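Local coordinates for cytoplasmic protein (Cryptococcus neoformans var. grubii serotype A, PDB 7LPO) that probably hydrolyses steryl beta-glucosides, releasing sugar from sterol, as a glycoside hydrolase of family 5, at residues S9-N14 / F442-A447; R39-S44 / W94-L99; Y123-L128 / E253-L258; D257-C262 / L418-S423. One frame throughout, in Å; residues are numbered along the deposited sequence.

In the fold
The four contacts illustrate how chemistry follows depth in a fold. Contact 2 is fully buried and joins two parallel strands of the barrel, so hydrogen bonds to the main chain, one from an asparagine side chain, and close backbone approaches dominate. Contact 3 is also buried but lies further out, between helix 118-133 and the turn after helix 232-254, and meets through aliphatic carbon alone. Contact 4 shares Asp257 and Leu258 with contact 3; nearer the surface, it combines a histidine-carboxylate bond, a water and a methyl over a ring. Contact 1, a surface contact with no hydrogen bond of its own, touches contact 4 through Glu422, which receives Ser9 and whose carbonyl receives Arg446.

Contact 1. Residues S9-N14 / F442-A447; sequences SPVTGN and FLKGRA
Val11 and Lys444 lay their side chains across each other at about a right angle, where the N-terminal arm meets the type I' beta turn from Leu443 to Arg446, which closes helix 440-443 and leads to strand 447-449. Both methyls of Val11 are in use. CG1, placed anti to the backbone N (chi1 -172°), faces the extended aliphatic chain of Lys444 and comes within 4.0 Å of its CD. CG2 points instead to Arg446, 3.5 Å from its CB and 3.7 Å from its CD, since the arginine chain, bent at chi2, curls past this methyl. The guanidinium end continues elsewhere, with NE bonded to Glu422 O and NH1 to Ile21 O. Pro10 brings its ring against main chain rather than side chain: its CG rests 3.4 Å from Gly445 O and its CB 3.5 Å from Lys444 O. No hydrogen bond spans the two segments; inside 9-14 the turn is shaped by Ser9 OG, which is also bonded to Glu422 OE1. It accepts from Val11 N in an ST turn, and a second, nearly straight bond brings Thr12 N to Ser9 OG at 3.0 Å and 172°.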
# COMPACT_ATOMS: atom_id res chain seq x y z
N SER A 9 -25.96 -0.77 -14.27
CA SER A 9 -24.54 -1.02 -14.15
C SER A 9 -23.91 -1.22 -15.53
O SER A 9 -24.52 -1.85 -16.41
CB SER A 9 -24.29 -2.25 -13.28
OG SER A 9 -23.12 -2.93 -13.70
N PRO A 10 -22.71 -0.69 -15.77
CA PRO A 10 -22.02 -0.98 -17.03
C PRO A 10 -21.42 -2.38 -17.07
O PRO A 10 -21.01 -2.81 -18.15
CB PRO A 10 -20.92 0.09 -17.09
CG PRO A 10 -20.61 0.38 -15.65
CD PRO A 10 -21.89 0.14 -14.85
N VAL A 11 -21.37 -3.09 -15.95
CA VAL A 11 -20.81 -4.44 -15.91
C VAL A 11 -21.88 -5.49 -16.19
O VAL A 11 -21.70 -6.38 -17.03
CB VAL A 11 -20.13 -4.70 -14.55
CG1 VAL A 11 -19.38 -6.02 -14.57
CG2 VAL A 11 -19.19 -3.55 -14.17
N THR A 12 -23.01 -5.39 -15.49
CA THR A 12 -24.07 -6.38 -15.57
C THR A 12 -25.30 -5.92 -16.34
O THR A 12 -26.07 -6.76 -16.80
CB THR A 12 -24.53 -6.75 -14.16
OG1 THR A 12 -25.16 -5.59 -13.58
CG2 THR A 12 -23.34 -7.19 -13.31
N GLY A 13 -25.50 -4.61 -16.47
CA GLY A 13 -26.71 -4.09 -17.07
C GLY A 13 -27.90 -4.05 -16.14
O GLY A 13 -28.98 -3.63 -16.57
N ASN A 14 -27.73 -4.48 -14.87
CA ASN A 14 -28.81 -4.47 -13.90
C ASN A 14 -28.98 -3.07 -13.31
O ASN A 14 -28.01 -2.30 -13.25
CB ASN A 14 -28.52 -5.46 -12.77
CG ASN A 14 -28.45 -6.89 -13.24
OD1 ASN A 14 -29.22 -7.30 -14.12
ND2 ASN A 14 -27.53 -7.66 -12.67
N PHE A 442 -12.59 -6.44 -19.85
CA PHE A 442 -12.40 -6.77 -18.44
C PHE A 442 -12.68 -5.59 -17.51
O PHE A 442 -13.17 -5.80 -16.41
CB PHE A 442 -10.97 -7.26 -18.20
CG PHE A 442 -10.70 -8.63 -18.74
CD1 PHE A 442 -10.66 -8.86 -20.10
CD2 PHE A 442 -10.48 -9.70 -17.88
CE1 PHE A 442 -10.41 -10.13 -20.60
CE2 PHE A 442 -10.24 -10.97 -18.36
CZ PHE A 442 -10.20 -11.18 -19.72
N LEU A 443 -12.36 -4.37 -17.93
CA LEU A 443 -12.67 -3.21 -17.11
C LEU A 443 -14.18 -2.97 -17.04
O LEU A 443 -14.73 -2.79 -15.95
CB LEU A 443 -11.97 -1.98 -17.67
CG LEU A 443 -10.45 -1.96 -17.62
CD1 LEU A 443 -9.92 -0.69 -18.26
CD2 LEU A 443 -9.97 -2.09 -16.19
N LYS A 444 -14.84 -2.96 -18.20
CA LYS A 444 -16.30 -2.86 -18.29
C LYS A 444 -16.82 -1.62 -17.58
O LYS A 444 -17.86 -1.66 -16.92
CB LYS A 444 -16.96 -4.12 -17.74
CG LYS A 444 -16.74 -5.38 -18.57
CD LYS A 444 -17.64 -6.54 -18.08
CE LYS A 444 -17.44 -7.80 -18.92
NZ LYS A 444 -18.13 -8.99 -18.34
N GLY A 445 -16.10 -0.51 -17.72
CA GLY A 445 -16.56 0.76 -17.19
C GLY A 445 -16.68 0.83 -15.69
O GLY A 445 -17.45 1.64 -15.17
N ARG A 446 -15.92 0.02 -14.97
CA ARG A 446 -16.04 0.02 -13.52
C ARG A 446 -14.66 -0.26 -12.92
O ARG A 446 -14.35 -1.36 -12.45
CB ARG A 446 -17.06 -1.01 -13.05
CG ARG A 446 -17.45 -0.85 -11.60
CD ARG A 446 -18.94 -1.11 -11.38
NE ARG A 446 -19.26 -0.99 -9.96
CZ ARG A 446 -19.41 0.18 -9.34
NH1 ARG A 446 -19.30 1.30 -10.04
NH2 ARG A 446 -19.67 0.21 -8.04
N ALA A 447 -13.82 0.78 -12.91
CA ALA A 447 -12.44 0.65 -12.50
C ALA A 447 -11.93 1.97 -11.94
O ALA A 447 -12.56 3.01 -12.10
CB ALA A 447 -11.56 0.18 -13.67

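Contact 2. Residues R39-S44 / W94-L99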
# COMPACT_ATOMS: atom_id res chain seq x y z
N ARG A 39 -11.77 9.54 1.14
CA ARG A 39 -10.55 9.74 1.89
C ARG A 39 -10.62 8.97 3.19
O ARG A 39 -11.64 8.96 3.88
CB ARG A 39 -10.31 11.23 2.17
CG ARG A 39 -9.78 11.94 0.94
CD ARG A 39 -9.61 13.45 1.15
NE ARG A 39 -9.09 14.02 -0.09
CZ ARG A 39 -8.67 15.27 -0.23
NH1 ARG A 39 -8.68 16.11 0.80
NH2 ARG A 39 -8.21 15.67 -1.41
N GLY A 40 -9.51 8.32 3.52
CA GLY A 40 -9.47 7.51 4.71
C GLY A 40 -8.09 6.96 4.98
O GLY A 40 -7.09 7.63 4.70
N VAL A 41 -8.03 5.74 5.52
CA VAL A 41 -6.79 5.15 6.00
C VAL A 41 -6.73 3.68 5.59
O VAL A 41 -7.75 3.05 5.29
CB VAL A 41 -6.65 5.27 7.53
CG1 VAL A 41 -6.81 6.71 7.95
CG2 VAL A 41 -7.73 4.41 8.23
N ASN A 42 -5.51 3.15 5.57
CA ASN A 42 -5.31 1.71 5.50
C ASN A 42 -5.48 1.13 6.90
O ASN A 42 -4.87 1.61 7.86
CB ASN A 42 -3.91 1.39 4.97
CG ASN A 42 -3.79 1.63 3.48
OD1 ASN A 42 -3.81 0.68 2.69
ND2 ASN A 42 -3.67 2.89 3.09
N LEU A 43 -6.31 0.10 7.00
CA LEU A 43 -6.63 -0.57 8.26
C LEU A 43 -6.50 -2.07 8.02
O LEU A 43 -7.41 -2.69 7.47
CB LEU A 43 -8.04 -0.19 8.71
CG LEU A 43 -8.56 -0.70 10.05
CD1 LEU A 43 -8.12 0.20 11.17
CD2 LEU A 43 -10.08 -0.81 10.01
N SER A 44 -5.38 -2.67 8.42
CA SER A 44 -4.28 -2.03 9.13
C SER A 44 -2.99 -2.82 8.91
O SER A 44 -3.03 -4.03 8.66
CB SER A 44 -4.59 -1.95 10.63
OG SER A 44 -3.42 -1.65 11.38
N TRP A 94 -12.76 12.12 12.31
CA TRP A 94 -11.72 12.81 11.55
C TRP A 94 -12.14 13.08 10.12
O TRP A 94 -11.33 13.61 9.34
CB TRP A 94 -10.43 11.99 11.55
CG TRP A 94 -9.63 12.04 12.83
CD1 TRP A 94 -9.67 13.02 13.78
CD2 TRP A 94 -8.66 11.09 13.27
NE1 TRP A 94 -8.79 12.73 14.80
CE2 TRP A 94 -8.16 11.54 14.51
CE3 TRP A 94 -8.17 9.89 12.74
CZ2 TRP A 94 -7.20 10.84 15.23
CZ3 TRP A 94 -7.21 9.19 13.47
CH2 TRP A 94 -6.73 9.67 14.69
N GLY A 95 -13.37 12.74 9.75
CA GLY A 95 -13.89 13.02 8.43
C GLY A 95 -13.70 11.92 7.42
O GLY A 95 -14.13 12.08 6.27
N TYR A 96 -13.09 10.80 7.80
CA TYR A 96 -12.81 9.74 6.84
C TYR A 96 -14.07 8.96 6.50
O TYR A 96 -14.94 8.74 7.35
CB TYR A 96 -11.74 8.81 7.40
CG TYR A 96 -10.42 9.52 7.60
CD1 TYR A 96 -10.00 10.53 6.75
CD2 TYR A 96 -9.58 9.16 8.65
CE1 TYR A 96 -8.80 11.17 6.93
CE2 TYR A 96 -8.37 9.81 8.83
CZ TYR A 96 -7.99 10.81 7.97
OH TYR A 96 -6.79 11.46 8.16
N ASN A 97 -14.19 8.57 5.22
CA ASN A 97 -15.29 7.74 4.75
C ASN A 97 -14.79 6.52 3.99
O ASN A 97 -15.59 5.86 3.31
CB ASN A 97 -16.24 8.55 3.87
CG ASN A 97 -15.52 9.25 2.73
OD1 ASN A 97 -14.33 9.04 2.50
ND2 ASN A 97 -16.24 10.10 1.99
N LEU A 98 -13.50 6.20 4.08
CA LEU A 98 -12.90 5.16 3.26
C LEU A 98 -11.91 4.36 4.10
O LEU A 98 -11.20 4.92 4.94
CB LEU A 98 -12.18 5.75 2.05
CG LEU A 98 -11.35 4.82 1.17
CD1 LEU A 98 -12.26 4.01 0.27
CD2 LEU A 98 -10.36 5.63 0.34
N LEU A 99 -11.88 3.06 3.86
CA LEU A 99 -10.93 2.16 4.49
C LEU A 99 -10.39 1.24 3.41
O LEU A 99 -11.18 0.66 2.66
CB LEU A 99 -11.57 1.34 5.61
CG LEU A 99 -12.17 2.10 6.78
CD1 LEU A 99 -13.00 1.15 7.62
CD2 LEU A 99 -11.10 2.76 7.62
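Arg39 and Asn97 grip each other through two hydrogen bonds at the tight end of this buried strand pairing. Asn97 N donates to Arg39 O at 2.9 Å, coming in almost in line with the carbonyl bond, and Asn97 OD1 accepts Arg39 N, also at 2.9 Å and within the plane of the amide carbonyl. The second bond depends on chi1 of 54°, which tucks CG between the backbone N and the carbonyl carbon and turns OD1 toward Arg39 N. Two acceptors, Arg39 O and Asn97 OD1, stand 3.0 Å apart, a repulsion that the two N-H groups presumably offset. Beside them the backbone of Gly40 is pressed close. Its CA makes a C-H...O contact with Leu98 O at 3.1 Å, while the Tyr96 ring lays a face over Gly40 C; the ring's hydroxyl is held by Phe665 O.

Further along, the grip slackens. The bond from Val41 N to Leu98 O is weak, and side chains take over: Val41 CG1 approaches Tyr96 CE2 at 3.6 Å, its side chain crossing the tyrosine at about a right angle, whereas Val41 CG2 lies alongside Leu99 CD2, both side chains pointing the same way, toward Leu91 of helix 83-93. Farther on, Leu43 CD2 and Leu99 CD1 are 4.3 Å apart. Parallel pairing of neighbouring strands, with helix 83-93 packed against one of their faces, is consistent with the TIM barrel of family 5 glycoside hydrolases.

Contact 3. Residues Y123-L128 / E253-L258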
# COMPACT_ATOMS: atom_id res chain seq x y z
N TYR A 123 -14.28 -13.66 10.65
CA TYR A 123 -13.83 -12.51 11.43
C TYR A 123 -13.79 -11.25 10.56
O TYR A 123 -14.28 -10.19 10.97
CB TYR A 123 -12.46 -12.76 12.05
CG TYR A 123 -11.80 -11.47 12.47
CD1 TYR A 123 -12.12 -10.86 13.68
CD2 TYR A 123 -10.88 -10.83 11.64
CE1 TYR A 123 -11.53 -9.67 14.06
CE2 TYR A 123 -10.28 -9.63 12.01
CZ TYR A 123 -10.61 -9.06 13.22
OH TYR A 123 -10.03 -7.87 13.60
N ILE A 124 -13.21 -11.36 9.36
CA ILE A 124 -13.15 -10.22 8.46
C ILE A 124 -14.56 -9.71 8.16
O ILE A 124 -14.81 -8.50 8.13
CB ILE A 124 -12.41 -10.58 7.16
CG1 ILE A 124 -10.91 -10.71 7.40
CG2 ILE A 124 -12.66 -9.52 6.11
CD1 ILE A 124 -10.16 -11.38 6.26
N ILE A 125 -15.49 -10.63 7.92
CA ILE A 125 -16.87 -10.24 7.63
C ILE A 125 -17.46 -9.47 8.80
O ILE A 125 -18.15 -8.46 8.61
CB ILE A 125 -17.71 -11.49 7.29
CG1 ILE A 125 -17.44 -11.89 5.83
CG2 ILE A 125 -19.18 -11.24 7.55
CD1 ILE A 125 -17.86 -13.30 5.49
N ALA A 126 -17.20 -9.93 10.02
CA ALA A 126 -17.68 -9.22 11.20
C ALA A 126 -17.08 -7.82 11.28
O ALA A 126 -17.78 -6.86 11.61
CB ALA A 126 -17.33 -10.01 12.47
N VAL A 127 -15.79 -7.69 11.00
CA VAL A 127 -15.17 -6.37 10.96
C VAL A 127 -15.82 -5.51 9.88
O VAL A 127 -16.15 -4.35 10.11
CB VAL A 127 -13.65 -6.49 10.73
CG1 VAL A 127 -13.03 -5.10 10.53
CG2 VAL A 127 -13.00 -7.21 11.89
N LEU A 128 -16.04 -6.09 8.70
CA LEU A 128 -16.67 -5.32 7.63
C LEU A 128 -18.07 -4.86 8.03
O LEU A 128 -18.49 -3.75 7.68
CB LEU A 128 -16.73 -6.15 6.35
CG LEU A 128 -15.36 -6.47 5.76
CD1 LEU A 128 -15.47 -7.39 4.56
CD2 LEU A 128 -14.61 -5.18 5.41
N GLU A 253 -21.67 -14.88 -0.19
CA GLU A 253 -22.66 -15.87 0.19
C GLU A 253 -23.17 -15.70 1.61
O GLU A 253 -24.34 -16.00 1.87
CB GLU A 253 -22.09 -17.29 0.04
CG GLU A 253 -21.81 -17.68 -1.39
CD GLU A 253 -21.24 -19.07 -1.51
OE1 GLU A 253 -20.92 -19.69 -0.47
OE2 GLU A 253 -21.12 -19.55 -2.65
N GLU A 254 -22.33 -15.22 2.53
CA GLU A 254 -22.69 -15.12 3.93
C GLU A 254 -22.99 -13.70 4.38
O GLU A 254 -23.55 -13.52 5.47
CB GLU A 254 -21.58 -15.69 4.82
CG GLU A 254 -21.36 -17.18 4.65
CD GLU A 254 -22.58 -17.99 5.08
OE1 GLU A 254 -23.12 -17.75 6.20
OE2 GLU A 254 -23.00 -18.87 4.29
N ALA A 255 -22.62 -12.69 3.60
CA ALA A 255 -22.85 -11.30 3.98
C ALA A 255 -23.00 -10.46 2.71
O ALA A 255 -22.31 -9.47 2.50
CB ALA A 255 -21.73 -10.78 4.87
N GLY A 256 -23.93 -10.85 1.84
CA GLY A 256 -24.07 -10.19 0.55
C GLY A 256 -24.45 -8.73 0.66
O GLY A 256 -24.21 -7.96 -0.28
N ASP A 257 -25.05 -8.33 1.78
CA ASP A 257 -25.44 -6.96 2.04
C ASP A 257 -24.25 -6.01 2.13
O ASP A 257 -24.44 -4.80 2.01
CB ASP A 257 -26.20 -6.89 3.35
CG ASP A 257 -25.41 -7.52 4.51
OD1 ASP A 257 -25.44 -8.77 4.66
OD2 ASP A 257 -24.74 -6.77 5.26
N LEU A 258 -23.05 -6.54 2.32
CA LEU A 258 -21.87 -5.69 2.38
C LEU A 258 -21.46 -5.21 0.99
O LEU A 258 -20.82 -4.16 0.86
CB LEU A 258 -20.70 -6.46 3.00
CG LEU A 258 -20.82 -6.95 4.45
CD1 LEU A 258 -19.65 -7.86 4.77
CD2 LEU A 258 -20.87 -5.78 5.39
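The backbones stand well apart, 7.1 Å between the CA atoms of Ile125 and Ala255 and 7.4 Å between those of Leu128 and Leu258, a spacing that aliphatic side chains span from both sides. From helix 118-133, Ile125 and Leu128, three residues apart and so on one face, look toward the turn that follows helix 232-254. Ile125 reaches it with its short branch: CG2, anti to the backbone N, meets Ala255 CB at 3.7 Å. The longer branch, ending in CD1, runs toward Glu254 and just grazes its CB. Leu258, in the short 3-10 segment 256-258, sets its two methyls against Leu128. CD1 touches Leu128 CB at 3.7 Å and also leans toward Ile125, whereas CD2 lies against the main chain, 3.9 Å from Leu128 O. No polar pair joins the two segments, but the next residue of the helix, Arg129, clamps the turn, binding Glu254 O and forming a salt bridge with Asp257. Helix 118-133 leads to strand 137-143 and helix 232-254 to strand 263-267, and these strands are paired in parallel; the contact therefore joins neighbouring elements of the outer helical layer of a TIM barrel.

Contact 4. Residues D257-C262 / L418-S423; sequences DLLDEC and LHHPES
His420 carries a hydrocarbon group over each face of its imidazole and a carboxylate at its edge. Leu259 CD2 sits almost on the ring normal in a CH-pi contact, 3.6 Å from the centroid, and on the opposite face Ser423 CB, from the histidine's own turn, lies nearer the rim. At the edge, NE2 donates to Asp260 OD1 at 2.8 Å. The two ends of this bond differ: the oxygen lies close to the imidazole plane, yet the histidine approaches from well above the carboxylate plane, 50° out of it. The ring swings out to this position because its CG stands anti to the backbone N (chi1 -171°). His420 begins a type I beta turn just after helix 400-419, on the outside of the TIM barrel, and the facing loop leads from helix 232-254 into strand 263-267. That strand supplies Trp266, whose NE1 bonds to His420 ND1, so both ring nitrogens are engaged and the rotation of the ring is fixed. The second oxygen of Asp260, OD2, accepts from a water at 2.7 Å, which in turn accepts from Glu422 N. Glu422 crosses Asp260 at about a right angle, its CB 3.4 Å from Asp260 OD1, while its own carboxylate turns away to Tyr20 and the residues of 9-14.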
# COMPACT_ATOMS: atom_id res chain seq x y z
N ASP A 257 -25.05 -8.33 1.78
CA ASP A 257 -25.44 -6.96 2.04
C ASP A 257 -24.25 -6.01 2.13
O ASP A 257 -24.44 -4.80 2.01
CB ASP A 257 -26.20 -6.89 3.35
CG ASP A 257 -25.41 -7.52 4.51
OD1 ASP A 257 -25.44 -8.77 4.66
OD2 ASP A 257 -24.74 -6.77 5.26
N LEU A 258 -23.05 -6.54 2.32
CA LEU A 258 -21.87 -5.69 2.38
C LEU A 258 -21.46 -5.21 0.99
O LEU A 258 -20.82 -4.16 0.86
CB LEU A 258 -20.70 -6.46 3.00
CG LEU A 258 -20.82 -6.95 4.45
CD1 LEU A 258 -19.65 -7.86 4.77
CD2 LEU A 258 -20.87 -5.78 5.39
N LEU A 259 -21.81 -5.96 -0.04
CA LEU A 259 -21.28 -5.67 -1.36
C LEU A 259 -21.86 -4.37 -1.90
O LEU A 259 -23.06 -4.11 -1.78
CB LEU A 259 -21.57 -6.81 -2.32
CG LEU A 259 -20.88 -8.14 -2.03
CD1 LEU A 259 -21.24 -9.13 -3.14
CD2 LEU A 259 -19.38 -8.00 -1.93
N ASP A 260 -20.98 -3.53 -2.46
CA ASP A 260 -21.35 -2.30 -3.16
C ASP A 260 -21.79 -1.17 -2.23
O ASP A 260 -21.40 -0.02 -2.44
CB ASP A 260 -22.44 -2.61 -4.19
CG ASP A 260 -22.00 -3.68 -5.18
OD1 ASP A 260 -20.82 -3.63 -5.61
OD2 ASP A 260 -22.82 -4.57 -5.53
N GLU A 261 -22.59 -1.49 -1.21
CA GLU A 261 -22.94 -0.48 -0.22
C GLU A 261 -21.77 -0.18 0.70
O GLU A 261 -21.56 0.98 1.09
CB GLU A 261 -24.14 -0.95 0.60
CG GLU A 261 -24.55 0.01 1.71
CD GLU A 261 -25.87 -0.36 2.36
OE1 GLU A 261 -26.40 -1.47 2.09
OE2 GLU A 261 -26.39 0.46 3.15
N CYS A 262 -20.99 -1.20 1.06
CA CYS A 262 -19.80 -1.01 1.89
C CYS A 262 -18.55 -1.40 1.12
O CYS A 262 -17.72 -0.54 0.82
CB CYS A 262 -19.93 -1.80 3.18
SG CYS A 262 -18.46 -1.76 4.21
N LEU A 418 -16.49 -12.81 -10.54
CA LEU A 418 -17.33 -13.99 -10.41
C LEU A 418 -18.12 -13.95 -9.12
O LEU A 418 -19.30 -14.32 -9.09
CB LEU A 418 -16.45 -15.24 -10.47
CG LEU A 418 -17.17 -16.59 -10.47
CD1 LEU A 418 -18.10 -16.69 -11.67
CD2 LEU A 418 -16.16 -17.72 -10.47
N HIS A 419 -17.50 -13.50 -8.04
CA HIS A 419 -18.14 -13.46 -6.73
C HIS A 419 -18.67 -12.08 -6.37
O HIS A 419 -19.53 -11.97 -5.49
CB HIS A 419 -17.15 -13.92 -5.65
CG HIS A 419 -16.56 -15.27 -5.92
ND1 HIS A 419 -17.34 -16.39 -6.07
CD2 HIS A 419 -15.28 -15.67 -6.09
CE1 HIS A 419 -16.56 -17.43 -6.31
NE2 HIS A 419 -15.31 -17.02 -6.33
N HIS A 420 -18.20 -11.03 -7.03
CA HIS A 420 -18.60 -9.66 -6.75
C HIS A 420 -18.90 -9.02 -8.10
O HIS A 420 -18.04 -8.35 -8.69
CB HIS A 420 -17.52 -8.92 -5.97
CG HIS A 420 -17.94 -7.57 -5.47
ND1 HIS A 420 -17.17 -6.82 -4.61
CD2 HIS A 420 -19.05 -6.84 -5.72
CE1 HIS A 420 -17.78 -5.68 -4.36
NE2 HIS A 420 -18.93 -5.67 -5.02
N PRO A 421 -20.11 -9.23 -8.63
CA PRO A 421 -20.38 -8.81 -10.02
C PRO A 421 -20.21 -7.34 -10.28
O PRO A 421 -19.81 -6.97 -11.39
CB PRO A 421 -21.84 -9.24 -10.24
CG PRO A 421 -22.08 -10.34 -9.26
CD PRO A 421 -21.20 -10.04 -8.06
N GLU A 422 -20.51 -6.47 -9.31
CA GLU A 422 -20.40 -5.03 -9.49
C GLU A 422 -19.09 -4.47 -8.94
O GLU A 422 -19.00 -3.26 -8.67
CB GLU A 422 -21.57 -4.32 -8.81
CG GLU A 422 -22.94 -4.73 -9.30
CD GLU A 422 -23.20 -4.28 -10.72
OE1 GLU A 422 -22.35 -3.56 -11.29
OE2 GLU A 422 -24.26 -4.65 -11.27
N SER A 423 -18.08 -5.31 -8.78
CA SER A 423 -16.85 -4.86 -8.14
C SER A 423 -16.14 -3.80 -8.97
O SER A 423 -16.01 -3.92 -10.19
CB SER A 423 -15.90 -6.03 -7.90
OG SER A 423 -14.67 -5.57 -7.38
O HOH W 1 -22.06 -6.85 -6.70